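Local coordinates for venom protein 51.1 (Lychas mucronatus, PDB 6ATY) that probably acts as a secreted neurotoxin that lowers the action potential of myelinated nerves, here as the mature disulfide-rich peptide without its signal sequence, at residues I7-S12 and G28-D33; I3-K8 and G18-R23. All blocks are in the same frame, centred on the assembly; numbering follows the deposited sequence. Where two conformers were deposited one is given.

In the fold
From the N terminus the chain runs through strand 3-8 and a loop into helix 16-22, then returns along strand 27-31 and, after a tight turn, strand 34-38, which sits between the other two in an antiparallel sheet. Contact 2 closes the first loop by bringing the helix back over strand 3-8. Contact 1 closes a longer one that contains the whole helix, joining the end of strand 3-8 and the loop after it to strand 27-31 and its turn. The two loops overlap in a staggered way instead of nesting, and share Ile7 and Lys8. They also touch in space, where Gly28 packs on the sulfur of Cys20.

Contact 1 of 2, residues I7-S12 and G28-D33; sequences IKCSPS and GYCSGD
Cys9 and Cys30 meet through their sulfurs, with the proline ring of Pro11 beside the bridge and a lysine-aspartate pair on its far flank. The two side chains reach the bond from different rotamers: SG of Cys9 sits between its backbone N and carbonyl carbon (chi1 57°), whereas SG of Cys30 lies opposite its backbone N. The SG-SG bond between Cys9 and Cys30 has a chi3 of 87°, close to the unstrained right angle of a disulfide. The CD corner of Pro11 borders this bond, 3.7 Å from SG of Cys30. The same CD is 3.5 Å from the carbonyl O of Gly32, so the ring lies against both the sulfur and the turn after strand 27-31.

At the other flank the backbones meet. Cys9 N donates to Asp33 O at 3.1 Å, and the same oxygen receives a CH contact from Lys8 CA at 3.3 Å. In return Asp33 CA lies 3.4 Å from Cys9 O. Outside this backbone pairing, the Lys8 chain runs extended past Asp33 O and bends only at its last torsion, which turns NZ back onto the carboxylate. The salt bridge from NZ of Lys8 to OD2 of Asp33 measures 2.6 Å and lies at the surface. OD1, the other carboxylate oxygen, is hydrogen-bonded to a residue flanking these segments, which should restrict rotation of the group. Cys9 and Cys30 also both touch Cys16 of the helix. A disulfide from the loop after the first strand to the first strand of the hairpin, packed on a helix, is characteristic of the cystine-stabilised alpha/beta fold of scorpion toxins.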
loop_
_atom_site.group_PDB
_atom_site.type_symbol
_atom_site.label_atom_id
_atom_site.label_comp_id
_atom_site.label_asym_id
_atom_site.label_seq_id
_atom_site.Cartn_x
_atom_site.Cartn_y
_atom_site.Cartn_z
ATOM N N ILE A 7 -4.889 4.834 2.487
ATOM C CA ILE A 7 -5.156 3.851 3.550
ATOM C C ILE A 7 -3.979 4.034 4.520
ATOM O O ILE A 7 -2.819 4.142 4.101
ATOM C CB ILE A 7 -5.167 2.396 2.985
ATOM C CG1 ILE A 7 -6.393 2.181 2.088
ATOM C CG2 ILE A 7 -5.190 1.332 4.077
ATOM C CD1 ILE A 7 -7.726 2.517 2.743
ATOM N N LYS A 8 -4.287 4.088 5.795
ATOM C CA LYS A 8 -3.285 4.198 6.856
ATOM C C LYS A 8 -2.651 2.854 7.108
ATOM O O LYS A 8 -3.324 1.812 7.095
ATOM C CB LYS A 8 -3.951 4.702 8.127
ATOM C CG LYS A 8 -2.984 5.190 9.180
ATOM C CD LYS A 8 -3.689 5.985 10.247
ATOM C CE LYS A 8 -2.768 6.291 11.422
ATOM N NZ LYS A 8 -1.701 7.227 11.013
ATOM N N CYS A 9 -1.366 2.899 7.401
ATOM C CA CYS A 9 -0.528 1.706 7.563
ATOM C C CYS A 9 0.635 1.981 8.518
ATOM O O CYS A 9 0.929 3.123 8.850
ATOM C CB CYS A 9 0.016 1.237 6.219
ATOM S SG CYS A 9 0.948 2.505 5.339
ATOM N N SER A 10 1.308 0.910 8.905
ATOM C CA SER A 10 2.593 1.002 9.618
ATOM C C SER A 10 3.601 0.117 8.898
ATOM O O SER A 10 3.317 -1.045 8.624
ATOM C CB SER A 10 2.440 0.521 11.067
ATOM O OG SER A 10 3.716 0.236 11.668
ATOM N N PRO A 11 4.834 0.627 8.682
ATOM C CA PRO A 11 5.864 -0.222 8.150
ATOM C C PRO A 11 6.171 -1.463 8.952
ATOM O O PRO A 11 6.625 -2.466 8.366
ATOM C CB PRO A 11 7.082 0.708 8.103
ATOM C CG PRO A 11 6.484 2.039 7.847
ATOM C CD PRO A 11 5.315 2.019 8.793
ATOM N N SER A 12 5.881 -1.431 10.247
ATOM C CA SER A 12 6.189 -2.548 11.126
ATOM C C SER A 12 5.245 -3.737 10.969
ATOM O O SER A 12 5.580 -4.868 11.389
ATOM C CB SER A 12 6.231 -2.070 12.596
ATOM O OG SER A 12 7.394 -1.271 12.796
ATOM N N GLY A 28 2.514 -3.176 -3.261
ATOM C CA GLY A 28 2.298 -1.986 -2.421
ATOM C C GLY A 28 3.176 -2.037 -1.193
ATOM O O GLY A 28 3.696 -3.100 -0.864
ATOM N N TYR A 29 3.328 -0.895 -0.533
ATOM C CA TYR A 29 4.168 -0.783 0.655
ATOM C C TYR A 29 3.724 0.471 1.417
ATOM O O TYR A 29 3.113 1.375 0.850
ATOM C CB TYR A 29 5.650 -0.644 0.278
ATOM C CG TYR A 29 5.933 0.608 -0.517
ATOM C CD1 TYR A 29 5.673 0.643 -1.887
ATOM C CD2 TYR A 29 6.403 1.768 0.078
ATOM C CE1 TYR A 29 5.907 1.783 -2.648
ATOM C CE2 TYR A 29 6.631 2.934 -0.689
ATOM C CZ TYR A 29 6.364 2.914 -2.059
ATOM O OH TYR A 29 6.598 4.029 -2.882
ATOM N N CYS A 30 4.022 0.469 2.694
ATOM C CA CYS A 30 3.734 1.551 3.580
ATOM C C CYS A 30 4.933 2.508 3.520
ATOM O O CYS A 30 6.049 2.154 3.881
ATOM C CB CYS A 30 3.540 1.050 4.991
ATOM S SG CYS A 30 2.844 2.307 6.074
ATOM N N SER A 31 4.419 3.932 3.147
ATOM C CA SER A 31 5.409 4.993 3.259
ATOM C C SER A 31 4.973 5.999 4.273
ATOM O O SER A 31 3.957 6.648 4.082
ATOM C CB SER A 31 5.652 5.661 1.932
ATOM O OG SER A 31 6.665 6.645 2.093
ATOM N N GLY A 32 5.779 6.148 5.330
ATOM C CA GLY A 32 5.413 6.924 6.499
ATOM C C GLY A 32 4.237 6.253 7.195
ATOM O O GLY A 32 4.413 5.327 8.002
ATOM N N ASP A 33 3.033 6.710 6.870
ATOM C CA ASP A 33 1.845 6.038 7.374
ATOM C C ASP A 33 0.740 5.894 6.348
ATOM O O ASP A 33 -0.383 5.714 6.731
ATOM C CB ASP A 33 1.322 6.715 8.662
ATOM C CG ASP A 33 0.577 8.030 8.400
ATOM O OD1 ASP A 33 0.710 8.639 7.307
ATOM O OD2 ASP A 33 -0.190 8.444 9.302
#

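Contact 2 of 2, residues I3-K8 and G18-R23; sequences ISIGIK and GQCRIR. With GOL (glycerol), chain B.
Ile5 is turned with CG1 between its backbone N and carbonyl carbon (chi1 57°), and its extended chi2 then carries CD1 outward to meet Gln19 and Arg23. In Gln19 a bend at chi2 (-73°) folds the amide back beside the helix, where it can grip the arginine. CD1 of Ile5 is the pivot: it lies 4.0 Å from CB of Gln19, the two side chains crossing at about a right angle, and also rests over one face of the Arg23 guanidinium, displaced toward its rim. Ile7 adds a second methyl, its CD1 3.8 Å from NH2 of Arg23 in an oblique approach.

The orientation of that cation is set within its own segment. NH1 of Arg23 donates to the backbone O of Gln19 at 3.0 Å and to OE1 of Gln19 at 2.8 Å, and both acceptors lie near the guanidinium plane. Two bonds from NH1 should restrict the group's rotation and keep one face toward Ile5.

The axes of strand 3-8 and helix 18-22 pass 10.4 Å apart at 111°, so the helix lies across the strand, as expected where the cystine-stabilised alpha/beta motif lays its helix over the sheet. Cys20, next to Ile5 CD1, bonds the helix to Cys37 of the central strand, and Ile5 itself touches Cys35 and Cys37.

At the outer end, NE2 of Gln19 donates almost straight to O3 of a glycerol, 2.7 Å away. Probably a leftover of crystallisation, this molecule spans to the carbonyl of Lys8, although the separation there is too short to be trusted in detail, and passes the CG2 methyl of Ile7 on the way.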
loop_
_atom_site.group_PDB
_atom_site.type_symbol
_atom_site.label_atom_id
_atom_site.label_comp_id
_atom_site.label_asym_id
_atom_site.label_seq_id
_atom_site.Cartn_x
_atom_site.Cartn_y
_atom_site.Cartn_z
ATOM N N ILE A 3 1.410 5.227 -6.998
ATOM C CA ILE A 3 0.276 6.031 -6.457
ATOM C C ILE A 3 0.131 5.818 -4.960
ATOM O O ILE A 3 0.711 4.878 -4.433
ATOM C CB ILE A 3 -1.026 5.704 -7.185
ATOM C CG1 ILE A 3 -1.495 4.289 -6.835
ATOM C CG2 ILE A 3 -0.799 5.867 -8.676
ATOM C CD1 ILE A 3 -2.973 4.116 -6.865
ATOM N N SER A 4 -0.485 6.776 -4.262
ATOM C CA SER A 4 -0.925 6.598 -2.869
ATOM C C SER A 4 -2.411 6.381 -2.872
ATOM O O SER A 4 -3.151 7.007 -3.668
ATOM C CB SER A 4 -0.677 7.849 -1.992
ATOM O OG SER A 4 0.600 8.302 -2.152
ATOM N N ILE A 5 -2.868 5.474 -2.032
ATOM C CA ILE A 5 -4.299 5.215 -1.894
ATOM C C ILE A 5 -4.865 5.760 -0.589
ATOM O O ILE A 5 -6.029 5.586 -0.328
ATOM C CB ILE A 5 -4.651 3.730 -2.033
ATOM C CG1 ILE A 5 -3.898 2.863 -1.018
ATOM C CG2 ILE A 5 -4.366 3.258 -3.458
ATOM C CD1 ILE A 5 -4.354 1.429 -1.042
ATOM N N GLY A 6 -4.073 6.368 0.264
ATOM C CA GLY A 6 -4.726 7.042 1.444
ATOM C C GLY A 6 -5.351 6.076 2.484
ATOM O O GLY A 6 -6.237 6.445 3.254
ATOM N N ILE A 7 -4.889 4.834 2.487
ATOM C CA ILE A 7 -5.156 3.851 3.550
ATOM C C ILE A 7 -3.979 4.034 4.520
ATOM O O ILE A 7 -2.819 4.142 4.101
ATOM C CB ILE A 7 -5.167 2.396 2.985
ATOM C CG1 ILE A 7 -6.393 2.181 2.088
ATOM C CG2 ILE A 7 -5.190 1.332 4.077
ATOM C CD1 ILE A 7 -7.726 2.517 2.743
ATOM N N LYS A 8 -4.287 4.088 5.795
ATOM C CA LYS A 8 -3.285 4.198 6.856
ATOM C C LYS A 8 -2.651 2.854 7.108
ATOM O O LYS A 8 -3.324 1.812 7.095
ATOM C CB LYS A 8 -3.951 4.702 8.127
ATOM C CG LYS A 8 -2.984 5.190 9.180
ATOM C CD LYS A 8 -3.689 5.985 10.247
ATOM C CE LYS A 8 -2.768 6.291 11.422
ATOM N NZ LYS A 8 -1.701 7.227 11.013
ATOM N N GLY A 18 -1.749 -6.247 0.019
ATOM C CA GLY A 18 -3.132 -6.785 -0.113
ATOM C C GLY A 18 -4.146 -5.706 -0.509
ATOM O O GLY A 18 -4.995 -5.915 -1.388
ATOM N N GLN A 19 -3.988 -4.512 0.076
ATOM C CA GLN A 19 -4.866 -3.382 -0.229
ATOM C C GLN A 19 -4.689 -2.959 -1.670
ATOM O O GLN A 19 -5.637 -2.610 -2.320
ATOM C CB GLN A 19 -4.608 -2.197 0.689
ATOM C CG GLN A 19 -4.974 -2.456 2.133
ATOM C CD GLN A 19 -6.477 -2.492 2.376
ATOM O OE1 GLN A 19 -7.291 -2.081 1.548
ATOM N NE2 GLN A 19 -6.843 -2.968 3.537
ATOM N N CYS A 20 -3.452 -2.958 -2.144
ATOM C CA CYS A 20 -3.141 -2.605 -3.534
ATOM C C CYS A 20 -3.635 -3.680 -4.518
ATOM O O CYS A 20 -4.165 -3.339 -5.571
ATOM C CB CYS A 20 -1.639 -2.382 -3.681
ATOM S SG CYS A 20 -1.090 -0.962 -2.699
ATOM N N ARG A 21 -3.461 -4.960 -4.171
ATOM C CA ARG A 21 -3.797 -6.052 -5.077
ATOM C C ARG A 21 -5.295 -6.152 -5.288
ATOM O O ARG A 21 -5.707 -6.380 -6.415
ATOM C CB ARG A 21 -3.200 -7.388 -4.640
ATOM C CG ARG A 21 -1.688 -7.426 -4.771
ATOM C CD ARG A 21 -1.116 -8.781 -4.496
ATOM N NE ARG A 21 0.255 -8.815 -4.989
ATOM C CZ ARG A 21 1.075 -9.863 -4.894
ATOM N NH1 ARG A 21 0.687 -10.966 -4.305
ATOM N NH2 ARG A 21 2.321 -9.784 -5.380
ATOM N N ILE A 22 -6.102 -5.907 -4.267
ATOM C CA ILE A 22 -7.616 -5.951 -4.477
ATOM C C ILE A 22 -8.078 -4.761 -5.321
ATOM O O ILE A 22 -9.097 -4.851 -6.020
ATOM C CB ILE A 22 -8.438 -6.081 -3.178
ATOM C CG1 ILE A 22 -8.322 -4.855 -2.277
ATOM C CG2 ILE A 22 -8.091 -7.372 -2.446
ATOM C CD1 ILE A 22 -9.334 -4.838 -1.144
ATOM N N ARG A 23 -7.239 -3.705 -5.372
ATOM C CA ARG A 23 -7.450 -2.537 -6.251
ATOM C C ARG A 23 -6.745 -2.679 -7.589
ATOM O O ARG A 23 -6.619 -1.704 -8.367
ATOM C CB ARG A 23 -6.989 -1.270 -5.534
ATOM C CG ARG A 23 -7.871 -0.924 -4.367
ATOM C CD ARG A 23 -7.230 0.188 -3.588
ATOM N NE ARG A 23 -8.092 0.739 -2.558
ATOM C CZ ARG A 23 -8.256 0.247 -1.328
ATOM N NH1 ARG A 23 -7.673 -0.908 -0.918
ATOM N NH2 ARG A 23 -9.043 0.923 -0.494
HETATM C C1 GOL B . -3.690 -1.631 7.767
HETATM O O1 GOL B . -2.825 -0.545 7.662
HETATM C C2 GOL B . -4.212 -1.928 6.383
HETATM O O2 GOL B . -3.126 -1.704 5.450
HETATM C C3 GOL B . -4.753 -3.365 6.510
HETATM O O3 GOL B . -5.055 -4.045 5.277
#